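PDB 2O2X: D-glycero-beta-D-manno-heptose-1,7-bisphosphate 7-phosphatase from Mesorhizobium loti, which catalyses removal of the C-7 phosphate from D-glycero-beta-D-manno-heptose 1,7-bisphosphate, a magnesium-dependent step on the way to ADP-heptose. Local coordinates for residues L36-T41 / A95-R100; N43-Y48 / V160-A165; Q60-I65 / E103-E108. All coordinates share one frame; numbering follows the deposited sequence.

Contact 1 (L36-T41 / A95-R100)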
ATOM      1  N   LEU A  36      -2.432   0.895   0.859  1.00  6.46           N
ATOM      2  CA  LEU A  36      -2.266   1.421  -0.484  1.00  7.46           C
ATOM      3  C   LEU A  36      -1.124   0.729  -1.176  1.00  8.43           C
ATOM      4  O   LEU A  36      -0.011   0.664  -0.661  1.00  8.15           O
ATOM      5  CB  LEU A  36      -1.929   2.920  -0.449  1.00  8.85           C
ATOM      6  CG  LEU A  36      -2.969   3.839   0.219  1.00  6.36           C
ATOM      7  CD1 LEU A  36      -2.468   5.284   0.260  1.00  9.42           C
ATOM      8  CD2 LEU A  36      -4.310   3.742  -0.495  1.00  8.97           C
ATOM      9  N   ASP A  37      -1.346   0.272  -2.391  1.00  6.36           N
ATOM     10  CA  ASP A  37      -0.219  -0.032  -3.274  1.00  6.82           C
ATOM     11  C   ASP A  37       0.487   1.311  -3.609  1.00  7.95           C
ATOM     12  O   ASP A  37      -0.078   2.396  -3.389  1.00  8.56           O
ATOM     13  CB  ASP A  37      -0.740  -0.729  -4.543  1.00  8.14           C
ATOM     14  CG  ASP A  37       0.390  -1.251  -5.448  1.00 10.98           C
ATOM     15  OD1 ASP A  37       1.515  -1.485  -5.008  1.00 11.56           O
ATOM     16  OD2 ASP A  37       0.111  -1.467  -6.634  1.00 30.60           O
ATOM     17  N   ARG A  38       1.728   1.263  -4.118  1.00  7.81           N
ATOM     18  CA  ARG A  38       2.460   2.471  -4.431  1.00  7.57           C
ATOM     19  C   ARG A  38       2.423   2.771  -5.948  1.00  8.79           C
ATOM     20  O   ARG A  38       1.739   3.710  -6.367  1.00  9.01           O
ATOM     21  CB  ARG A  38       3.880   2.443  -3.864  1.00  7.49           C
ATOM     22  CG  ARG A  38       4.434   3.861  -3.671  1.00  8.59           C
ATOM     23  CD  ARG A  38       5.953   3.889  -3.558  1.00  8.90           C
ATOM     24  NE  ARG A  38       6.548   3.643  -4.861  1.00  9.39           N
ATOM     25  CZ  ARG A  38       7.811   3.287  -5.064  1.00 11.29           C
ATOM     26  NH1 ARG A  38       8.649   3.144  -4.044  1.00 11.05           N
ATOM     27  NH2 ARG A  38       8.217   3.059  -6.292  1.00 11.26           N
ATOM     28  N   ASP A  39       3.139   2.004  -6.762  1.00  7.91           N
ATOM     29  CA  ASP A  39       3.258   2.282  -8.187  1.00 10.32           C
ATOM     30  C   ASP A  39       1.940   1.982  -8.890  1.00  9.30           C
ATOM     31  O   ASP A  39       1.501   0.823  -8.920  1.00 11.01           O
ATOM     32  CB  ASP A  39       4.385   1.441  -8.785  1.00 10.38           C
ATOM     33  CG  ASP A  39       5.742   1.720  -8.145  1.00 12.51           C
ATOM     34  OD1 ASP A  39       6.167   2.883  -8.121  1.00 12.81           O
ATOM     35  OD2 ASP A  39       6.391   0.742  -7.719  1.00 15.01           O
ATOM     36  N   GLY A  40       1.343   3.007  -9.499  1.00 10.05           N
ATOM     37  CA  GLY A  40       0.015   2.898 -10.096  1.00 10.07           C
ATOM     38  C   GLY A  40      -1.139   3.374  -9.224  1.00  9.93           C
ATOM     39  O   GLY A  40      -2.296   3.475  -9.681  1.00 10.03           O
ATOM     40  N   THR A  41      -0.843   3.733  -7.972  1.00  9.33           N
ATOM     41  CA  THR A  41      -1.858   4.107  -6.997  1.00  8.64           C
ATOM     42  C   THR A  41      -1.498   5.458  -6.394  1.00  9.34           C
ATOM     43  O   THR A  41      -2.191   6.451  -6.643  1.00  8.84           O
ATOM     44  CB  THR A  41      -2.046   2.996  -5.932  1.00  9.05           C
ATOM     45  OG1 THR A  41      -2.541   1.821  -6.570  1.00 11.62           O
ATOM     46  CG2 THR A  41      -3.036   3.389  -4.851  1.00  8.91           C
ATOM     47  N   ALA A  95      15.108   3.039  -1.697  1.00  8.93           N
ATOM     48  CA  ALA A  95      15.133   4.026  -0.627  1.00  9.32           C
ATOM     49  C   ALA A  95      15.027   5.458  -1.167  1.00 10.21           C
ATOM     50  O   ALA A  95      14.269   6.282  -0.656  1.00 10.77           O
ATOM     51  CB  ALA A  95      16.417   3.868   0.230  1.00 13.01           C
ATOM     52  N   ALA A  96      15.786   5.744  -2.215  1.00 10.70           N
ATOM     53  CA  ALA A  96      15.749   7.068  -2.840  1.00 11.21           C
ATOM     54  C   ALA A  96      14.388   7.402  -3.477  1.00 11.98           C
ATOM     55  O   ALA A  96      13.865   8.498  -3.320  1.00 10.97           O
ATOM     56  CB  ALA A  96      16.837   7.170  -3.878  1.00 11.83           C
ATOM     57  N   VAL A  97      13.845   6.446  -4.215  1.00 10.22           N
ATOM     58  CA  VAL A  97      12.572   6.646  -4.896  1.00  9.15           C
ATOM     59  C   VAL A  97      11.442   6.766  -3.887  1.00  9.17           C
ATOM     60  O   VAL A  97      10.583   7.667  -3.995  1.00 10.48           O
ATOM     61  CB  VAL A  97      12.310   5.499  -5.887  1.00 10.77           C
ATOM     62  CG1 VAL A  97      10.858   5.502  -6.399  1.00 10.29           C
ATOM     63  CG2 VAL A  97      13.271   5.582  -7.038  1.00 10.99           C
ATOM     64  N   ASN A  98      11.399   5.844  -2.931  1.00 10.06           N
ATOM     65  CA  ASN A  98      10.349   5.874  -1.927  1.00  8.24           C
ATOM     66  C   ASN A  98      10.429   7.146  -1.095  1.00  9.99           C
ATOM     67  O   ASN A  98       9.408   7.756  -0.763  1.00 11.52           O
ATOM     68  CB  ASN A  98      10.370   4.623  -1.019  1.00  8.66           C
ATOM     69  CG  ASN A  98       9.000   4.332  -0.469  1.00  9.74           C
ATOM     70  OD1 ASN A  98       8.083   4.013  -1.256  1.00 10.33           O
ATOM     71  ND2 ASN A  98       8.813   4.478   0.845  1.00 11.18           N
ATOM     72  N   GLY A  99      11.645   7.558  -0.745  1.00  9.68           N
ATOM     73  CA  GLY A  99      11.819   8.821  -0.053  1.00 11.00           C
ATOM     74  C   GLY A  99      11.280  10.007  -0.826  1.00 10.61           C
ATOM     75  O   GLY A  99      10.669  10.894  -0.257  1.00 11.99           O
ATOM     76  N   ARG A 100      11.499   9.997  -2.133  1.00 10.83           N
ATOM     77  CA  ARG A 100      10.980  11.060  -2.996  1.00 10.63           C
ATOM     78  C   ARG A 100       9.436  11.069  -3.013  1.00 10.22           C
ATOM     79  O   ARG A 100       8.796  12.120  -2.957  1.00 11.27           O
ATOM     80  CB  ARG A 100      11.570  10.965  -4.425  1.00 11.78           C
ATOM     81  CG  ARG A 100      11.031  11.978  -5.392  1.00 13.18           C
ATOM     82  CD  ARG A 100      11.294  13.376  -4.947  1.00 14.70           C
ATOM     83  NE  ARG A 100      10.967  14.366  -5.973  1.00 15.56           N
ATOM     84  CZ  ARG A 100      10.914  15.678  -5.746  1.00 19.08           C
ATOM     85  NH1 ARG A 100      11.142  16.174  -4.546  1.00 24.77           N
ATOM     86  NH2 ARG A 100      10.603  16.496  -6.738  1.00 25.71           N
TER
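Arg-38 reaches from the loop after strand 34-36 to helix 91-107 and is met there by Asn-98 and Val-97; these three buried residues account for the whole 130 Å² covered between the segments. The polar part is one hydrogen bond, from Arg-38 NH1 to Asn-98 OD1 at 3.0 Å. Its N-H...O angle of 164° is close to straight, and the donor lies in the carbonyl plane on a lone pair of OD1. The acceptor in turn sits at the guanidinium edge, and the two planes are only 29° apart, so amide and guanidinium meet almost coplanar. Asn-98 OD1 also approaches Arg-38 CD (3.1 Å), where the arginine chain bends at chi3. Val-97 contributes CG1, which packs against Arg-38 NH2 at 3.6 Å; chi1 of 168° sets CG1 anti to the backbone N, and this is the methyl that meets NH2, while the two side chains cross at about a right angle. A second edge of the guanidinium is held within the loop, where Arg-38 NH2 donates to Asp-39 OD1 over 2.8 Å in a salt bridge. Cutting Arg-38 back to an alanine removes the whole guanidinium, and is likely to leave Asn-98 OD1 without this donor, Asp-39 OD1 without its salt-bridge mate, and a gap beside Val-97 CG1. Asp-39 OD2 has a further partner in Gln-81. The segment 36-41 carries the Asp-Arg-Asp-Gly-Thr sequence of HAD motif I, in which, by similarity, Asp-37 is the nucleophile and Asp-39 the proton donor.

Contact 2 (N43-Y48 / V160-A165)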
ATOM      1  N   ASN A  43       1.805   6.840  -6.883  1.00  9.80           N
ATOM      2  CA  ASN A  43       2.586   7.478  -7.942  1.00  9.50           C
ATOM      3  C   ASN A  43       2.285   6.838  -9.272  1.00 10.12           C
ATOM      4  O   ASN A  43       1.744   5.725  -9.359  1.00  9.37           O
ATOM      5  CB  ASN A  43       4.098   7.458  -7.635  1.00  9.29           C
ATOM      6  CG  ASN A  43       4.666   6.067  -7.494  1.00 11.23           C
ATOM      7  OD1 ASN A  43       4.680   5.528  -6.404  1.00 13.49           O
ATOM      8  ND2 ASN A  43       5.136   5.481  -8.590  1.00 13.67           N
ATOM      9  N   VAL A  44       2.583   7.562 -10.336  1.00  9.23           N
ATOM     10  CA  VAL A  44       2.353   7.062 -11.659  1.00 11.00           C
ATOM     11  C   VAL A  44       3.212   5.816 -11.891  1.00 11.14           C
ATOM     12  O   VAL A  44       4.406   5.787 -11.545  1.00 11.24           O
ATOM     13  CB  VAL A  44       2.662   8.147 -12.711  1.00 11.47           C
ATOM     14  CG1 VAL A  44       2.534   7.579 -14.127  1.00 15.40           C
ATOM     15  CG2 VAL A  44       1.741   9.338 -12.537  1.00 13.38           C
ATOM     16  N   ASP A  45       2.623   4.790 -12.480  1.00 11.93           N
ATOM     17  CA  ASP A  45       3.322   3.524 -12.641  1.00 12.71           C
ATOM     18  C   ASP A  45       4.386   3.658 -13.721  1.00 14.43           C
ATOM     19  O   ASP A  45       4.269   4.475 -14.644  1.00 14.20           O
ATOM     20  CB  ASP A  45       2.339   2.425 -13.030  1.00 14.42           C
ATOM     21  CG  ASP A  45       2.821   1.023 -12.639  1.00 15.05           C
ATOM     22  OD1 ASP A  45       3.917   0.854 -12.083  1.00 16.25           O
ATOM     23  OD2 ASP A  45       2.076   0.062 -12.909  1.00 21.77           O
ATOM     24  N   THR A  46       5.416   2.849 -13.600  1.00 13.35           N
ATOM     25  CA  THR A  46       6.498   2.811 -14.586  1.00 15.22           C
ATOM     26  C   THR A  46       7.164   1.451 -14.513  1.00 15.17           C
ATOM     27  O   THR A  46       7.120   0.788 -13.483  1.00 14.07           O
ATOM     28  CB  THR A  46       7.535   3.962 -14.354  1.00 17.75           C
ATOM     29  OG1 THR A  46       8.278   4.210 -15.558  1.00 23.07           O
ATOM     30  CG2 THR A  46       8.486   3.649 -13.248  1.00 19.28           C
ATOM     31  N   ASP A  47       7.813   1.054 -15.595  1.00 15.02           N
ATOM     32  CA  ASP A  47       8.422  -0.263 -15.658  1.00 14.93           C
ATOM     33  C   ASP A  47       9.543  -0.416 -14.629  1.00 13.03           C
ATOM     34  O   ASP A  47       9.682  -1.475 -14.033  1.00 13.59           O
ATOM     35  CB  ASP A  47       9.008  -0.539 -17.056  1.00 16.69           C
ATOM     36  CG  ASP A  47       7.946  -0.777 -18.121  1.00 27.37           C
ATOM     37  OD1 ASP A  47       6.812  -1.153 -17.778  1.00 26.91           O
ATOM     38  OD2 ASP A  47       8.272  -0.596 -19.319  1.00 35.72           O
ATOM     39  N   TYR A  48      10.328   0.641 -14.444  1.00 12.16           N
ATOM     40  CA  TYR A  48      11.551   0.567 -13.656  1.00 12.77           C
ATOM     41  C   TYR A  48      11.608   1.720 -12.660  1.00 13.12           C
ATOM     42  O   TYR A  48      12.172   2.752 -12.953  1.00 12.24           O
ATOM     43  CB  TYR A  48      12.788   0.604 -14.563  1.00 13.93           C
ATOM     44  CG  TYR A  48      12.780  -0.382 -15.697  1.00 13.07           C
ATOM     45  CD1 TYR A  48      13.005  -1.724 -15.473  1.00 15.75           C
ATOM     46  CD2 TYR A  48      12.538   0.029 -16.988  1.00 18.41           C
ATOM     47  CE1 TYR A  48      12.988  -2.635 -16.514  1.00 18.32           C
ATOM     48  CE2 TYR A  48      12.525  -0.864 -18.027  1.00 17.96           C
ATOM     49  CZ  TYR A  48      12.743  -2.193 -17.790  1.00 16.37           C
ATOM     50  OH  TYR A  48      12.732  -3.101 -18.844  1.00 19.98           O
ATOM     51  N   VAL A 160      -6.485  -0.232  -1.477  1.00  6.80           N
ATOM     52  CA  VAL A 160      -6.617   0.410  -2.782  1.00  7.56           C
ATOM     53  C   VAL A 160      -5.371   0.071  -3.594  1.00  7.91           C
ATOM     54  O   VAL A 160      -4.246   0.191  -3.100  1.00  8.37           O
ATOM     55  CB  VAL A 160      -6.744   1.916  -2.634  1.00  7.37           C
ATOM     56  CG1 VAL A 160      -7.014   2.527  -4.006  1.00  8.84           C
ATOM     57  CG2 VAL A 160      -7.803   2.268  -1.600  1.00  9.15           C
ATOM     58  N   GLY A 161      -5.551  -0.374  -4.825  1.00  7.32           N
ATOM     59  CA  GLY A 161      -4.455  -0.601  -5.748  1.00  7.00           C
ATOM     60  C   GLY A 161      -4.937  -0.716  -7.173  1.00  7.94           C
ATOM     61  O   GLY A 161      -6.160  -0.764  -7.382  1.00  8.81           O
ATOM     62  N   ASP A 162      -4.023  -0.808  -8.137  1.00 11.55           N
ATOM     63  CA  ASP A 162      -4.449  -0.906  -9.537  1.00 11.53           C
ATOM     64  C   ASP A 162      -4.269  -2.281 -10.122  1.00 11.65           C
ATOM     65  O   ASP A 162      -4.504  -2.474 -11.313  1.00 11.56           O
ATOM     66  CB  ASP A 162      -3.778   0.169 -10.422  1.00 12.35           C
ATOM     67  CG  ASP A 162      -2.371  -0.189 -10.873  1.00 20.50           C
ATOM     68  OD1 ASP A 162      -1.625  -0.758 -10.084  1.00 22.24           O
ATOM     69  OD2 ASP A 162      -2.031   0.168 -12.017  1.00 33.67           O
ATOM     70  N   LYS A 163      -3.874  -3.247  -9.295  1.00 10.61           N
ATOM     71  CA  LYS A 163      -3.679  -4.613  -9.777  1.00 12.92           C
ATOM     72  C   LYS A 163      -4.589  -5.584  -9.043  1.00 10.87           C
ATOM     73  O   LYS A 163      -4.901  -5.412  -7.873  1.00 10.12           O
ATOM     74  CB  LYS A 163      -2.200  -4.995  -9.681  1.00 15.63           C
ATOM     75  CG  LYS A 163      -1.398  -4.239 -10.781  1.00 22.38           C
ATOM     76  CD  LYS A 163       0.107  -4.149 -10.581  1.00 25.27           C
ATOM     77  CE  LYS A 163       0.734  -3.090 -11.545  1.00 25.34           C
ATOM     78  NZ  LYS A 163       0.703  -1.646 -11.045  1.00 18.58           N
ATOM     79  N   LEU A 164      -5.024  -6.621  -9.744  1.00 12.37           N
ATOM     80  CA  LEU A 164      -5.840  -7.659  -9.122  1.00 11.88           C
ATOM     81  C   LEU A 164      -5.147  -8.268  -7.904  1.00  9.30           C
ATOM     82  O   LEU A 164      -5.815  -8.600  -6.926  1.00  9.86           O
ATOM     83  CB  LEU A 164      -6.197  -8.758 -10.117  1.00 15.22           C
ATOM     84  CG  LEU A 164      -7.256  -9.749  -9.614  1.00 20.14           C
ATOM     85  CD1 LEU A 164      -8.581  -9.047  -9.289  1.00 24.64           C
ATOM     86  CD2 LEU A 164      -7.480 -10.825 -10.677  1.00 22.44           C
ATOM     87  N   ALA A 165      -3.821  -8.374  -7.936  1.00  9.88           N
ATOM     88  CA  ALA A 165      -3.086  -8.911  -6.793  1.00  9.43           C
ATOM     89  C   ALA A 165      -3.319  -8.145  -5.500  1.00  8.46           C
ATOM     90  O   ALA A 165      -3.238  -8.714  -4.428  1.00 10.08           O
ATOM     91  CB  ALA A 165      -1.604  -8.944  -7.091  1.00 11.81           C
TER
HETATM   92  O   HOH W   1      -0.405   0.229 -14.101  1.00 33.05           O
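Asp-45 and Lys-163 approach from opposite directions and join through a salt bridge, Lys-163 NZ to Asp-45 OD2 at 2.9 Å. The ammonium does not lie in the plane of the carboxylate: it stands above it, 47° out. Lys-163 can present NZ here because its otherwise extended chain bends at the last torsion (chi4 85°), folding the tip back toward its own neighbour. There NZ makes its second salt bridge, to Asp-162 OD1 at 2.7 Å, this time on the syn lone pair. One lysine nitrogen thus links two carboxylates by different routes, from above the plane of Asp-45 and on the side of the other oxygen in Asp-162. The remaining oxygen of Asp-162 faces Asp-45 as well: the two OD2 atoms are 4.2 Å apart, and a water donates to both, at 2.8 Å to Asp-45 OD2 and 2.6 Å to Asp-162 OD2. Lysine and water together are likely to offset the repulsion between the paired acids. The other oxygen of Asp-45, OD1, receives a weak bond from Thr-46 N. By similarity, Asp-162 and Lys-163 belong to the magnesium site, and Asp-45 and Lys-163 to the substrate site. The 71 Å² contact lies at the surface, where the loop 43-48, running between strand 34-36 and helix 62-71, meets the turn joining strand 158-161 to helix 164-172; strand 177-181 flanks this turn, with Val-181 against Asp-162, while Asp-45 touches Asp-39 of the loop that follows strand 34-36.

Contact 3 (Q60-I65 / E103-E108); sequences QMLPAI and ELLREE
With CG set anti to its carbonyl carbon (chi1 -63°) and an extended second torsion (171°), Leu-62 sends both methyls from helix 62-71 toward helix 91-107, and Leu-105 answers with a side chain of the same rotameric shape. Their CD2 atoms touch at 3.5 Å, a close methyl-to-methyl approach in which the two side chains cross obliquely. One turn further along, Ile-65 adds its CD1, which reaches the same Leu-105 CD2 at 4.0 Å and crosses that leucine at about a right angle. A single methyl of Leu-105 is therefore shared between two residues spaced three apart, as expected for neighbours on one face of a helix. Such packing is what the Rossmann-like core of the HAD fold produces: helix 62-71 connects the adjacent parallel strands 34-36 and 75-80, helix 91-107 connects 75-80 and 114-118, and the helices of these successive beta-alpha-beta crossovers lie side by side. Val-110, in the loop after helix 91-107, touches both Ile-65 and Leu-105. Toward the solvent the apolar contact is continued by Glu-108, an exposed residue, although its head group is charged. Its chain is bent at the second torsion (chi2 -63°). Glu-108 CG makes the closest approach, 3.7 Å from Leu-62 CD1, and the carboxylate carbon CD follows at 3.9 Å from the same atom, so the methylene and the root of the head group both lie against the methyl, the two side chains crossing at about a right angle. The backbones come nearest at this point, the CA atoms of Leu-62 and Glu-108 being 7.9 Å apart.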
ATOM      1  N   GLN A  60      -5.169  12.111  -7.859  1.00 12.32           N
ATOM      2  CA  GLN A  60      -6.487  11.588  -7.462  1.00 13.84           C
ATOM      3  C   GLN A  60      -6.439  10.645  -6.243  1.00 11.72           C
ATOM      4  O   GLN A  60      -7.470  10.343  -5.669  1.00 11.48           O
ATOM      5  CB  GLN A  60      -7.228  10.988  -8.656  1.00 18.68           C
ATOM      6  CG  GLN A  60      -6.531   9.912  -9.413  1.00 16.70           C
ATOM      7  CD  GLN A  60      -5.670  10.413 -10.588  1.00 16.43           C
ATOM      8  OE1 GLN A  60      -4.618  11.046 -10.397  1.00 16.22           O
ATOM      9  NE2 GLN A  60      -6.076  10.074 -11.797  1.00 17.10           N
HETATM   10  N   MSE A  61      -5.240  10.240  -5.824  1.00  9.66           N
HETATM   11  CA  MSE A  61      -5.104   9.475  -4.577  1.00  9.20           C
HETATM   12  C   MSE A  61      -4.991  10.388  -3.357  1.00  9.15           C
HETATM   13  O   MSE A  61      -5.167   9.961  -2.217  1.00  9.69           O
HETATM   14  CB  MSE A  61      -3.895   8.518  -4.631  1.00  9.40           C
HETATM   15  CG  MSE A  61      -3.937   7.384  -3.618  1.00 11.35           C
HETATM   16 SE   MSE A  61      -5.536   6.296  -3.567  0.75  9.77          SE
HETATM   17  CE  MSE A  61      -5.790   6.055  -5.449  1.00 11.88           C
ATOM     18  N   LEU A  62      -4.628  11.651  -3.576  1.00  9.21           N
ATOM     19  CA  LEU A  62      -4.336  12.523  -2.443  1.00  9.70           C
ATOM     20  C   LEU A  62      -5.548  12.778  -1.522  1.00  9.13           C
ATOM     21  O   LEU A  62      -5.374  12.799  -0.302  1.00  9.56           O
ATOM     22  CB  LEU A  62      -3.732  13.850  -2.918  1.00 11.32           C
ATOM     23  CG  LEU A  62      -2.372  13.704  -3.624  1.00 11.52           C
ATOM     24  CD1 LEU A  62      -1.910  14.998  -4.268  1.00 14.96           C
ATOM     25  CD2 LEU A  62      -1.314  13.185  -2.659  1.00 13.93           C
ATOM     26  N   PRO A  63      -6.784  12.935  -2.069  1.00 10.09           N
ATOM     27  CA  PRO A  63      -7.928  13.055  -1.158  1.00 10.43           C
ATOM     28  C   PRO A  63      -8.089  11.863  -0.218  1.00  9.85           C
ATOM     29  O   PRO A  63      -8.522  12.011   0.914  1.00 10.09           O
ATOM     30  CB  PRO A  63      -9.116  13.173  -2.116  1.00 10.24           C
ATOM     31  CG  PRO A  63      -8.522  13.798  -3.326  1.00  9.96           C
ATOM     32  CD  PRO A  63      -7.215  13.102  -3.471  1.00 10.20           C
ATOM     33  N   ALA A  64      -7.796  10.666  -0.705  1.00  8.86           N
ATOM     34  CA  ALA A  64      -7.912   9.472   0.159  1.00  9.42           C
ATOM     35  C   ALA A  64      -6.901   9.472   1.284  1.00  9.81           C
ATOM     36  O   ALA A  64      -7.244   9.154   2.428  1.00  9.08           O
ATOM     37  CB  ALA A  64      -7.771   8.206  -0.686  1.00 10.73           C
ATOM     38  N   ILE A  65      -5.652   9.800   0.981  1.00  9.15           N
ATOM     39  CA  ILE A  65      -4.641   9.869   2.016  1.00  7.60           C
ATOM     40  C   ILE A  65      -4.996  10.971   3.029  1.00  9.56           C
ATOM     41  O   ILE A  65      -4.950  10.739   4.225  1.00 10.44           O
ATOM     42  CB  ILE A  65      -3.228  10.084   1.420  1.00  8.52           C
ATOM     43  CG1 ILE A  65      -2.873   8.977   0.416  1.00  7.97           C
ATOM     44  CG2 ILE A  65      -2.175  10.088   2.519  1.00  9.28           C
ATOM     45  CD1 ILE A  65      -1.562   9.174  -0.262  1.00  9.64           C
ATOM     46  N   GLU A 103       8.379  12.615   0.217  1.00 11.52           N
ATOM     47  CA  GLU A 103       8.621  14.074   0.147  1.00 12.74           C
ATOM     48  C   GLU A 103       7.563  14.812  -0.652  1.00 12.82           C
ATOM     49  O   GLU A 103       7.053  15.858  -0.224  1.00 12.15           O
ATOM     50  CB  GLU A 103      10.017  14.362  -0.417  1.00 13.48           C
ATOM     51  CG  GLU A 103      10.314  15.836  -0.622  1.00 18.57           C
ATOM     52  CD  GLU A 103      10.122  16.711   0.628  1.00 32.68           C
ATOM     53  OE1 GLU A 103      10.162  16.199   1.774  1.00 29.85           O
ATOM     54  OE2 GLU A 103       9.944  17.939   0.444  1.00 37.55           O
ATOM     55  N   LEU A 104       7.200  14.261  -1.803  1.00 12.11           N
ATOM     56  CA  LEU A 104       6.138  14.869  -2.593  1.00 12.17           C
ATOM     57  C   LEU A 104       4.803  14.865  -1.851  1.00 11.47           C
ATOM     58  O   LEU A 104       4.022  15.826  -1.918  1.00 12.16           O
ATOM     59  CB  LEU A 104       6.011  14.188  -3.950  1.00 10.94           C
ATOM     60  CG  LEU A 104       7.182  14.433  -4.909  1.00 14.05           C
ATOM     61  CD1 LEU A 104       7.090  13.481  -6.057  1.00 14.76           C
ATOM     62  CD2 LEU A 104       7.163  15.872  -5.376  1.00 19.50           C
ATOM     63  N   LEU A 105       4.511  13.794  -1.126  1.00 10.04           N
ATOM     64  CA  LEU A 105       3.304  13.736  -0.318  1.00 10.80           C
ATOM     65  C   LEU A 105       3.332  14.798   0.793  1.00 11.64           C
ATOM     66  O   LEU A 105       2.333  15.456   1.079  1.00 12.89           O
ATOM     67  CB  LEU A 105       3.141  12.349   0.292  1.00 11.71           C
ATOM     68  CG  LEU A 105       2.774  11.195  -0.638  1.00 10.65           C
ATOM     69  CD1 LEU A 105       2.720   9.888   0.141  1.00 12.57           C
ATOM     70  CD2 LEU A 105       1.477  11.448  -1.366  1.00 10.69           C
ATOM     71  N   ARG A 106       4.481  14.947   1.432  1.00 11.56           N
ATOM     72  CA  ARG A 106       4.665  15.994   2.451  1.00 13.36           C
ATOM     73  C   ARG A 106       4.350  17.378   1.895  1.00 13.68           C
ATOM     74  O   ARG A 106       3.697  18.184   2.558  1.00 15.25           O
ATOM     75  CB  ARG A 106       6.093  15.980   2.997  1.00 13.68           C
ATOM     76  CG  ARG A 106       6.263  16.863   4.251  1.00 14.98           C
ATOM     77  CD  ARG A 106       7.714  17.116   4.620  1.00 20.56           C
ATOM     78  NE  ARG A 106       8.440  17.891   3.606  1.00 28.51           N
ATOM     79  CZ  ARG A 106       8.365  19.217   3.449  1.00 36.23           C
ATOM     80  NH1 ARG A 106       7.601  19.966   4.237  1.00 38.99           N
ATOM     81  NH2 ARG A 106       9.069  19.809   2.488  1.00 40.61           N
ATOM     82  N   GLU A 107       4.791  17.635   0.673  1.00 15.19           N
ATOM     83  CA  GLU A 107       4.536  18.923   0.025  1.00 16.57           C
ATOM     84  C   GLU A 107       3.060  19.154  -0.255  1.00 16.35           C
ATOM     85  O   GLU A 107       2.634  20.289  -0.394  1.00 17.62           O
ATOM     86  CB  GLU A 107       5.340  19.034  -1.260  1.00 16.25           C
ATOM     87  CG  GLU A 107       6.835  19.172  -0.997  1.00 17.29           C
ATOM     88  CD  GLU A 107       7.673  19.097  -2.259  1.00 23.01           C
ATOM     89  OE1 GLU A 107       7.109  19.070  -3.372  1.00 37.20           O
ATOM     90  OE2 GLU A 107       8.919  19.058  -2.145  1.00 37.39           O
ATOM     91  N   GLU A 108       2.279  18.071  -0.336  1.00 13.18           N
ATOM     92  CA  GLU A 108       0.819  18.138  -0.467  1.00 13.76           C
ATOM     93  C   GLU A 108       0.086  18.109   0.874  1.00 12.48           C
ATOM     94  O   GLU A 108      -1.166  18.124   0.929  1.00 14.89           O
ATOM     95  CB  GLU A 108       0.317  16.958  -1.324  1.00 15.51           C
ATOM     96  CG  GLU A 108       0.852  16.885  -2.743  1.00 14.84           C
ATOM     97  CD  GLU A 108       0.451  18.053  -3.598  1.00 22.21           C
ATOM     98  OE1 GLU A 108      -0.655  18.614  -3.401  1.00 19.66           O
ATOM     99  OE2 GLU A 108       1.265  18.412  -4.473  1.00 35.10           O
TER

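How the contacts relate
Contacts 1 and 2 have centres 10 Å apart, and contact 3 lies 12 Å from the first and 16 Å from the second. Along the chain contact 1 alternates with both others, whereas contact 3 is nested inside the loop closed by contact 2. Contacts 1 and 3 both use helix 91-107. Strand 34-36 and its parallel neighbour 158-161 deliver the loops of contacts 1 and 2 to one place, consistent with a shared catalytic site, and Asp-37 N lies 3.0 Å from Val-160 O. Contact 3 is helix packing; selenomethionine Met-61 of segment 60-65 packs against Val-160 of contact 2, its CE 4.0 Å from Val-160 CG1.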